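Local structure of protein CLPV1 (Pseudomonas aeruginosa, 4UQW) at residues 27-30 with 31-35; 55-58 with 59-63; 66-69 with 70-74. The protein probably acts as the ATPase that recognises and disassembles the contracted TssB-TssC sheath of the type VI secretion system. All blocks are in the same frame, centred on the assembly; numbering follows the deposited sequence. Where two conformers were deposited one is given.

Contact 1 of 3, residues 27-30 with 31-35; sequences TVFC and KLRGN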
ATOM      1  N   THR A  27      -9.547   7.298   0.834  1.00 17.60           N
ATOM      2  CA  THR A  27      -9.977   8.460   1.613  1.00 18.17           C
ATOM      3  C   THR A  27     -11.492   8.534   1.668  1.00 17.92           C
ATOM      4  O   THR A  27     -12.073   8.794   2.728  1.00 18.36           O
ATOM      5  CB  THR A  27      -9.393   9.755   0.967  1.00 15.46           C
ATOM      6  OG1 THR A  27      -7.971   9.716   1.066  1.00 16.59           O
ATOM      7  CG2 THR A  27      -9.896  11.005   1.689  1.00 20.06           C
ATOM      8  N   VAL A  28     -12.144   8.325   0.538  1.00 17.29           N
ATOM      9  CA  VAL A  28     -13.615   8.392   0.505  1.00 19.88           C
ATOM     10  C   VAL A  28     -14.190   7.312   1.443  1.00 20.75           C
ATOM     11  O   VAL A  28     -15.137   7.558   2.232  1.00 21.46           O
ATOM     12  CB  VAL A  28     -14.132   8.191  -0.908  1.00 21.80           C
ATOM     13  CG1 VAL A  28     -15.697   7.949  -0.915  1.00 27.09           C
ATOM     14  CG2 VAL A  28     -13.684   9.386  -1.792  1.00 24.89           C
ATOM     15  N   PHE A  29     -13.607   6.116   1.394  1.00 21.79           N
ATOM     16  CA  PHE A  29     -14.085   5.002   2.247  1.00 20.55           C
ATOM     17  C   PHE A  29     -13.866   5.288   3.715  1.00 21.38           C
ATOM     18  O   PHE A  29     -14.758   5.053   4.548  1.00 22.33           O
ATOM     19  CB  PHE A  29     -13.347   3.717   1.830  1.00 23.54           C
ATOM     20  CG  PHE A  29     -13.754   2.474   2.581  1.00 28.17           C
ATOM     21  CD1 PHE A  29     -13.155   2.148   3.780  1.00 44.85           C
ATOM     22  CD2 PHE A  29     -14.689   1.612   2.049  1.00 31.34           C
ATOM     23  CE1 PHE A  29     -13.505   0.993   4.463  1.00 49.58           C
ATOM     24  CE2 PHE A  29     -15.033   0.444   2.710  1.00 35.56           C
ATOM     25  CZ  PHE A  29     -14.440   0.141   3.920  1.00 38.23           C
ATOM     26  N   CYS A  30     -12.657   5.744   4.046  1.00 18.95           N
ATOM     27  CA  CYS A  30     -12.306   6.100   5.416  1.00 19.85           C
ATOM     28  C   CYS A  30     -13.309   7.100   5.997  1.00 23.00           C
ATOM     29  O   CYS A  30     -13.779   6.965   7.133  1.00 22.33           O
ATOM     30  CB  CYS A  30     -10.876   6.677   5.383  1.00 16.20           C
ATOM     31  SG  CYS A  30     -10.345   7.181   7.040  1.00 18.51           S
ATOM     32  N   LYS A  31     -13.630   8.105   5.202  1.00 21.00           N
ATOM     33  CA  LYS A  31     -14.569   9.143   5.644  1.00 22.16           C
ATOM     34  C   LYS A  31     -15.973   8.606   5.812  1.00 26.09           C
ATOM     35  O   LYS A  31     -16.663   8.990   6.787  1.00 26.09           O
ATOM     36  CB  LYS A  31     -14.593  10.298   4.668  1.00 24.70           C
ATOM     37  CG  LYS A  31     -13.351  11.158   4.765  1.00 29.35           C
ATOM     38  CD  LYS A  31     -13.465  12.412   3.924  1.00 34.72           C
ATOM     39  CE  LYS A  31     -14.344  13.511   4.634  1.00 33.96           C
ATOM     40  NZ  LYS A  31     -13.707  14.011   5.911  1.00 43.70           N
ATOM     41  N   LEU A  32     -16.421   7.728   4.907  1.00 25.79           N
ATOM     42  CA  LEU A  32     -17.760   7.137   5.042  1.00 26.75           C
ATOM     43  C   LEU A  32     -17.871   6.344   6.343  1.00 28.53           C
ATOM     44  O   LEU A  32     -18.932   6.331   6.993  1.00 32.33           O
ATOM     45  CB  LEU A  32     -18.091   6.251   3.850  1.00 32.42           C
ATOM     46  CG  LEU A  32     -18.372   7.070   2.595  1.00 47.97           C
ATOM     47  CD1 LEU A  32     -18.605   6.147   1.421  1.00 55.51           C
ATOM     48  CD2 LEU A  32     -19.560   8.006   2.801  1.00 55.00           C
ATOM     49  N   ARG A  33     -16.789   5.698   6.736  1.00 26.25           N
ATOM     50  CA  ARG A  33     -16.791   4.891   7.966  1.00 24.04           C
ATOM     51  C   ARG A  33     -16.581   5.682   9.236  1.00 31.49           C
ATOM     52  O   ARG A  33     -16.755   5.148  10.344  1.00 32.75           O
ATOM     53  CB  ARG A  33     -15.685   3.828   7.917  1.00 28.09           C
ATOM     54  CG  ARG A  33     -15.734   2.945   6.701  1.00 39.05           C
ATOM     55  CD  ARG A  33     -16.565   1.719   6.926  1.00 60.42           C
ATOM     56  NE  ARG A  33     -15.738   0.697   7.542  1.00 72.99           N
ATOM     57  CZ  ARG A  33     -16.095  -0.570   7.684  1.00 72.19           C
ATOM     58  NH1 ARG A  33     -17.280  -0.984   7.246  1.00 75.24           N
ATOM     59  NH2 ARG A  33     -15.258  -1.413   8.264  1.00 68.88           N
ATOM     60  N   GLY A  34     -16.147   6.921   9.088  1.00 23.94           N
ATOM     61  CA  GLY A  34     -15.809   7.762  10.225  1.00 26.66           C
ATOM     62  C   GLY A  34     -14.518   7.370  10.918  1.00 20.70           C
ATOM     63  O   GLY A  34     -14.284   7.663  12.085  1.00 23.54           O
ATOM     64  N   ASN A  35     -13.597   6.763  10.151  1.00 18.27           N
ATOM     65  CA  ASN A  35     -12.288   6.415  10.727  1.00 15.06           C
ATOM     66  C   ASN A  35     -11.383   7.664  10.734  1.00 17.49           C
ATOM     67  O   ASN A  35     -11.492   8.516   9.821  1.00 19.32           O
ATOM     68  CB  ASN A  35     -11.574   5.281   9.926  1.00 17.29           C
ATOM     69  CG  ASN A  35     -12.387   3.997   9.805  1.00 18.88           C
ATOM     70  OD1 ASN A  35     -12.428   3.385   8.733  1.00 19.35           O
ATOM     71  ND2 ASN A  35     -13.081   3.588  10.919  1.00 21.21           N
TER
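Phe-29 and Arg-33, one helical turn apart, lie side by side and point the same way. The arginine CG sits over one face of the phenyl ring, 4.2 Å from the centroid and 28° off the normal, a CH-pi contact. Bends at chi2 and chi3 fold the arginine chain along the ring, and Phe-29 CZ ends up over one face of the guanidinium, offset toward its rim, with the two planes 34° apart. The charged end then runs on to a salt bridge from NH2 to Asp-78. Nearer the start, Val-28 CG1 meets Leu-32 CD1 at 4.1 Å, again side by side. Cys-30 carries its sulfur anti to the backbone N (chi1 179°), which brings Cys-30 SG into contact with Asn-35, 3.3 Å from its O and 3.7 Å from its CB.

Among the backbone bonds, Lys-31 N to Thr-27 O, Leu-32 N to Val-28 O and Arg-33 N to Phe-29 O keep the regular i to i+4 pattern. Then the spacing changes: Asn-35 N reaches back five residues to Cys-30 O, 3.0 Å away, while Gly-34 N bonds to Lys-31 O at 3.1 Å. Asn-35 holds its amide through bonds of OD1 to His-42 and of ND2 to the carbonyl of Pro-81, tying the helix end to helix 40-49 and to the loop after helix 66-79. With Gly-34 at positive phi, the pair of bonds back into the last turn makes this a Schellman motif, here closing helix 17-33.

Contact 2 of 3, residues 55-58 with 59-63; sequences LHQI and VRQSG
In one of its two conformers, Ser-62 grips the carbonyl oxygen of Ile-58 twice. Its backbone N lies 2.9 Å from Ile-58 O and its hydroxyl OG 2.8 Å from the same oxygen, the two donors coming in from opposite faces of the carbonyl plane. The hydroxyl of this conformer turns back because OG stands anti to the carbonyl carbon of Ser-62, beside its backbone N (chi1 -65°), and that also sets it 3.8 Å from CG2 of Ile-58.

Beside this, Val-59 leans over the previous turn: its CG2 is 3.2 Å from Leu-55 O and 4.3 Å from Leu-55 CD1, a looser apolar touch. Gln-61 lays CB and CG against Gln-57 O, which also accepts from Gln-61 N at 2.9 Å.

Further out, Leu-55 rests on Phe-44 and Leu-48 of helix 40-49, Ile-58 and Ser-62 both touch Leu-143, and NE2 of Gln-57 is bonded to Asp-52. Gly-63, at positive phi, bonds through its N to Arg-60 O at 3.2 Å as part of a Schellman motif. Near the C-terminal end of helix 54-61, Ile-58 O is thus well used as an acceptor, and the bond would hold the hydroxyl's rotation in this conformer alone.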
ATOM      1  N   LEU A  55      -0.427  -5.826  -6.501  1.00 16.69           N
ATOM      2  CA  LEU A  55      -0.726  -6.489  -5.239  1.00 16.74           C
ATOM      3  C   LEU A  55      -1.474  -7.825  -5.477  1.00 17.83           C
ATOM      4  O   LEU A  55      -1.184  -8.856  -4.819  1.00 17.49           O
ATOM      5  CB  LEU A  55      -1.560  -5.530  -4.333  1.00 15.69           C
ATOM      6  CG  LEU A  55      -1.844  -6.057  -2.945  1.00 20.64           C
ATOM      7  CD1 LEU A  55      -0.552  -6.432  -2.147  1.00 21.68           C
ATOM      8  CD2 LEU A  55      -2.522  -4.916  -2.185  1.00 23.78           C
ATOM      9  N   HIS A  56      -2.464  -7.845  -6.393  1.00 15.72           N
ATOM     10  CA  HIS A  56      -3.140  -9.091  -6.705  1.00 16.14           C
ATOM     11  C   HIS A  56      -2.163 -10.157  -7.120  1.00 18.34           C
ATOM     12  O   HIS A  56      -2.283 -11.339  -6.715  1.00 21.28           O
ATOM     13  CB  HIS A  56      -4.150  -8.957  -7.851  1.00 18.61           C
ATOM     14  CG  HIS A  56      -5.375  -8.131  -7.563  1.00 17.84           C
ATOM     15  ND1 HIS A  56      -5.345  -6.763  -7.370  1.00 20.39           N
ATOM     16  CD2 HIS A  56      -6.695  -8.484  -7.554  1.00 24.12           C
ATOM     17  CE1 HIS A  56      -6.585  -6.309  -7.242  1.00 21.72           C
ATOM     18  NE2 HIS A  56      -7.419  -7.331  -7.351  1.00 25.34           N
ATOM     19  N   GLN A  57      -1.277  -9.789  -8.045  1.00 17.68           N
ATOM     20  CA  GLN A  57      -0.361 -10.768  -8.605  1.00 16.38           C
ATOM     21  C   GLN A  57       0.680 -11.218  -7.608  1.00 18.14           C
ATOM     22  O   GLN A  57       1.037 -12.395  -7.598  1.00 20.11           O
ATOM     23  CB  GLN A  57       0.321 -10.175  -9.862  1.00 18.52           C
ATOM     24  CG  GLN A  57      -0.751  -9.909 -10.937  1.00 18.77           C
ATOM     25  CD  GLN A  57      -1.455 -11.209 -11.342  1.00 24.41           C
ATOM     26  OE1 GLN A  57      -0.820 -12.247 -11.516  1.00 25.51           O
ATOM     27  NE2 GLN A  57      -2.772 -11.172 -11.428  1.00 26.03           N
ATOM     28  N   ILE A  58       1.193 -10.291  -6.797  1.00 15.96           N
ATOM     29  CA  ILE A  58       2.152 -10.643  -5.749  1.00 16.93           C
ATOM     30  C   ILE A  58       1.502 -11.601  -4.737  1.00 18.28           C
ATOM     31  O   ILE A  58       2.137 -12.567  -4.329  1.00 20.78           O
ATOM     32  CB  ILE A  58       2.666  -9.375  -5.071  1.00 16.04           C
ATOM     33  CG1 ILE A  58       3.612  -8.635  -6.033  1.00 15.77           C
ATOM     34  CG2 ILE A  58       3.406  -9.693  -3.765  1.00 18.79           C
ATOM     35  CD1 ILE A  58       3.944  -7.179  -5.572  1.00 16.62           C
ATOM     36  N   VAL A  59       0.244 -11.360  -4.411  1.00 17.95           N
ATOM     37  CA  VAL A  59      -0.474 -12.271  -3.490  1.00 21.86           C
ATOM     38  C   VAL A  59      -0.495 -13.656  -4.122  1.00 22.43           C
ATOM     39  O   VAL A  59      -0.196 -14.675  -3.451  1.00 20.54           O
ATOM     40  CB  VAL A  59      -1.898 -11.727  -3.187  1.00 18.08           C
ATOM     41  CG1 VAL A  59      -2.890 -12.811  -2.705  1.00 23.81           C
ATOM     42  CG2 VAL A  59      -1.780 -10.586  -2.173  1.00 21.30           C
ATOM     43  N   ARG A  60      -0.843 -13.730  -5.408  1.00 18.94           N
ATOM     44  CA  ARG A  60      -0.978 -14.999  -6.088  1.00 21.39           C
ATOM     45  C   ARG A  60       0.382 -15.751  -6.134  1.00 22.01           C
ATOM     46  O   ARG A  60       0.491 -16.926  -5.749  1.00 24.20           O
ATOM     47  CB  ARG A  60      -1.526 -14.763  -7.519  1.00 24.74           C
ATOM     48  CG  ARG A  60      -1.718 -16.037  -8.351  1.00 26.28           C
ATOM     49  CD  ARG A  60      -2.423 -15.755  -9.718  1.00 39.83           C
ATOM     50  NE  ARG A  60      -2.711 -16.994 -10.451  1.00 39.38           N
ATOM     51  CZ  ARG A  60      -1.785 -17.647 -11.138  1.00 35.81           C
ATOM     52  NH1 ARG A  60      -0.548 -17.164 -11.160  1.00 40.71           N
ATOM     53  NH2 ARG A  60      -2.073 -18.759 -11.804  1.00 35.06           N
ATOM     54  N   GLN A  61       1.401 -15.063  -6.587  1.00 21.02           N
ATOM     55  CA  GLN A  61       2.701 -15.689  -6.838  1.00 22.64           C
ATOM     56  C   GLN A  61       3.450 -16.010  -5.546  1.00 25.77           C
ATOM     57  O   GLN A  61       4.341 -16.849  -5.543  1.00 25.42           O
ATOM     58  CB  GLN A  61       3.568 -14.783  -7.725  1.00 25.38           C
ATOM     59  CG  GLN A  61       3.063 -14.611  -9.168  1.00 37.01           C
ATOM     60  CD  GLN A  61       2.420 -15.830  -9.719  1.00 56.64           C
ATOM     61  OE1 GLN A  61       1.251 -15.805 -10.136  1.00 52.08           O
ATOM     62  NE2 GLN A  61       3.171 -16.931  -9.733  1.00 64.66           N
ATOM     63  N   SER A  62       3.101 -15.333  -4.457  1.00 21.06           N
ATOM     64  CA  SER A  62       3.729 -15.569  -3.158  0.63 20.06           C
ATOM     65  C   SER A  62       3.086 -16.710  -2.395  1.00 23.72           C
ATOM     66  O   SER A  62       3.534 -17.057  -1.311  1.00 24.29           O
ATOM     67  CB  SER A  62       3.655 -14.319  -2.288  0.63 16.87           C
ATOM     68  OG  SER A  62       4.417 -13.248  -2.861  0.63 19.55           O
ATOM     69  N   GLY A  63       2.003 -17.268  -2.926  1.00 21.22           N
ATOM     70  CA  GLY A  63       1.326 -18.353  -2.214  1.00 22.73           C
ATOM     71  C   GLY A  63       0.471 -17.921  -1.034  1.00 19.88           C
ATOM     72  O   GLY A  63       0.210 -18.699  -0.118  1.00 24.46           O
TER

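Contact 3 of 3, residues 66-69 with 70-74; sequences PARL and AKDLT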
ATOM      1  N   PRO A  66      -5.701 -15.626  -1.040  1.00 19.38           N
ATOM      2  CA  PRO A  66      -6.338 -14.310  -1.187  1.00 15.21           C
ATOM      3  C   PRO A  66      -7.644 -14.186  -0.431  1.00 18.52           C
ATOM      4  O   PRO A  66      -8.004 -13.066  -0.041  1.00 19.64           O
ATOM      5  CB  PRO A  66      -6.585 -14.191  -2.706  1.00 20.91           C
ATOM      6  CG  PRO A  66      -6.533 -15.600  -3.218  1.00 27.75           C
ATOM      7  CD  PRO A  66      -5.653 -16.413  -2.295  1.00 19.16           C
ATOM      8  N   ALA A  67      -8.321 -15.312  -0.201  1.00 18.42           N
ATOM      9  CA  ALA A  67      -9.571 -15.238   0.537  1.00 17.13           C
ATOM     10  C   ALA A  67      -9.255 -14.962   2.023  1.00 19.64           C
ATOM     11  O   ALA A  67      -9.995 -14.236   2.706  1.00 17.82           O
ATOM     12  CB  ALA A  67     -10.364 -16.536   0.379  1.00 17.56           C
ATOM     13  N   ARG A  68      -8.195 -15.555   2.534  1.00 17.98           N
ATOM     14  CA  ARG A  68      -7.832 -15.261   3.908  1.00 17.66           C
ATOM     15  C   ARG A  68      -7.428 -13.805   4.090  1.00 17.15           C
ATOM     16  O   ARG A  68      -7.787 -13.130   5.055  1.00 18.03           O
ATOM     17  CB  ARG A  68      -6.715 -16.193   4.377  1.00 19.27           C
ATOM     18  CG  ARG A  68      -6.166 -15.841   5.761  1.00 21.07           C
ATOM     19  CD  ARG A  68      -7.069 -16.337   6.824  1.00 22.70           C
ATOM     20  NE  ARG A  68      -7.401 -17.742   6.695  1.00 23.00           N
ATOM     21  CZ  ARG A  68      -8.332 -18.346   7.417  1.00 25.59           C
ATOM     22  NH1 ARG A  68      -8.994 -17.639   8.349  1.00 28.92           N
ATOM     23  NH2 ARG A  68      -8.567 -19.604   7.188  1.00 25.13           N
ATOM     24  N   LEU A  69      -6.648 -13.295   3.125  1.00 16.18           N
ATOM     25  CA  LEU A  69      -6.200 -11.915   3.156  1.00 16.41           C
ATOM     26  C   LEU A  69      -7.419 -11.016   3.145  1.00 17.11           C
ATOM     27  O   LEU A  69      -7.467 -10.061   3.928  1.00 17.89           O
ATOM     28  CB  LEU A  69      -5.241 -11.611   1.949  1.00 17.06           C
ATOM     29  CG  LEU A  69      -4.862 -10.134   1.837  1.00 17.70           C
ATOM     30  CD1 LEU A  69      -4.194  -9.699   3.135  1.00 19.52           C
ATOM     31  CD2 LEU A  69      -3.931 -10.023   0.596  1.00 17.88           C
ATOM     32  N   ALA A  70      -8.401 -11.329   2.285  1.00 18.85           N
ATOM     33  CA  ALA A  70      -9.599 -10.477   2.214  1.00 20.26           C
ATOM     34  C   ALA A  70     -10.343 -10.454   3.563  1.00 21.06           C
ATOM     35  O   ALA A  70     -10.777  -9.393   4.034  1.00 22.99           O
ATOM     36  CB  ALA A  70     -10.516 -10.971   1.124  1.00 20.51           C
ATOM     37  N   LYS A  71     -10.442 -11.622   4.187  1.00 18.93           N
ATOM     38  CA  LYS A  71     -11.098 -11.770   5.482  1.00 18.98           C
ATOM     39  C   LYS A  71     -10.345 -10.916   6.534  1.00 20.33           C
ATOM     40  O   LYS A  71     -10.937 -10.190   7.377  1.00 20.83           O
ATOM     41  CB  LYS A  71     -11.143 -13.238   5.918  1.00 20.14           C
ATOM     42  CG  LYS A  71     -11.772 -13.517   7.260  1.00 22.22           C
ATOM     43  CD  LYS A  71     -11.798 -15.016   7.469  1.00 22.16           C
ATOM     44  CE  LYS A  71     -12.570 -15.412   8.701  1.00 32.32           C
ATOM     45  NZ  LYS A  71     -11.899 -14.859   9.901  1.00 42.18           N
ATOM     46  N   ASP A  72      -9.019 -11.046   6.537  1.00 18.39           N
ATOM     47  CA  ASP A  72      -8.242 -10.325   7.509  1.00 18.48           C
ATOM     48  C   ASP A  72      -8.343  -8.803   7.322  1.00 19.93           C
ATOM     49  O   ASP A  72      -8.403  -8.069   8.333  1.00 18.96           O
ATOM     50  CB  ASP A  72      -6.761 -10.750   7.410  1.00 17.83           C
ATOM     51  CG  ASP A  72      -6.514 -12.169   7.963  1.00 22.20           C
ATOM     52  OD1 ASP A  72      -7.380 -12.740   8.695  1.00 22.34           O
ATOM     53  OD2 ASP A  72      -5.468 -12.783   7.635  1.00 22.70           O
ATOM     54  N   LEU A  73      -8.314  -8.321   6.076  1.00 18.31           N
ATOM     55  CA  LEU A  73      -8.373  -6.884   5.862  1.00 18.05           C
ATOM     56  C   LEU A  73      -9.728  -6.354   6.254  1.00 18.36           C
ATOM     57  O   LEU A  73      -9.816  -5.251   6.859  1.00 19.76           O
ATOM     58  CB  LEU A  73      -8.077  -6.518   4.396  1.00 19.08           C
ATOM     59  CG  LEU A  73      -6.646  -6.877   3.966  1.00 19.91           C
ATOM     60  CD1 LEU A  73      -6.521  -6.464   2.482  1.00 22.84           C
ATOM     61  CD2 LEU A  73      -5.596  -6.150   4.803  1.00 26.71           C
ATOM     62  N   THR A  74     -10.792  -7.090   5.944  1.00 22.34           N
ATOM     63  CA  THR A  74     -12.162  -6.692   6.319  0.58 23.02           C
ATOM     64  C   THR A  74     -12.285  -6.594   7.825  1.00 21.13           C
ATOM     65  O   THR A  74     -12.833  -5.625   8.398  1.00 23.85           O
ATOM     66  CB  THR A  74     -13.199  -7.684   5.802  0.58 25.37           C
ATOM     67  OG1 THR A  74     -13.238  -7.626   4.373  0.58 27.84           O
ATOM     68  CG2 THR A  74     -14.550  -7.369   6.396  0.58 29.82           C
TER
HETATM   69  O   HOH W   1      -8.435 -15.081   9.445  1.00 32.68           O
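Pro-66 is the first residue of helix 66-79; its O accepts from Ala-70 N at 2.9 Å, and Ala-70 CB packs against the same oxygen. Ala-67 O takes Lys-71 N in the next bond, while the N-H of Ala-67 is itself held by the carboxylate of Asp-65, just ahead of the helix.

Bends at chi2 (79°) and chi3 (52°) bring the Arg-68 guanidinium round toward Lys-71 and Asp-72. Arg-68 CG passes 3.7 Å from Asp-72 OD2, but the charged groups do not meet directly: a water accepts from Arg-68 NH1 at 2.8 Å, lying at the guanidinium edge in its plane, and donates to Asp-72 OD1 at 2.7 Å. Arg-68 NH1 also approaches Lys-71 NZ to 4.3 Å, although that lysine is paired with Glu-75.

Leu-69 turns to the interior, its CD1 3.8 Å from Leu-73 CG, and both leucines reach Leu-48 of helix 40-49.

The second carboxylate oxygen, Asp-72 OD2, bonds to Ser-137, so water and serine divide the group between them. The water bridges arginine and aspartate, accepting from one and donating to the other, in place of a direct salt bridge; acting at a distance, the charge of Arg-68 would probably still favour the ionised carboxylate.

In the fold
All three contacts are turns of helix, met in series along the chain and all within the N domain. Contact 1 closes helix 17-33, contact 2 covers the C-terminal end of helix 54-61, and contact 3 opens helix 66-79, the next helix on. Contacts 2 and 3 have centres about 13 Å apart and touch, with Val-59 CG2 3.6 Å from Leu-69 CD2. Contact 1 touches neither: its centre is about 27 Å from that of contact 2 and 19 Å from that of contact 3, whose nearest atoms come within about 5 Å, and Phe-29 and Arg-33 reach Leu-77 farther along helix 66-79. Helix 40-49 is touched from all three, so these ends are gathered round it in a largely helical domain.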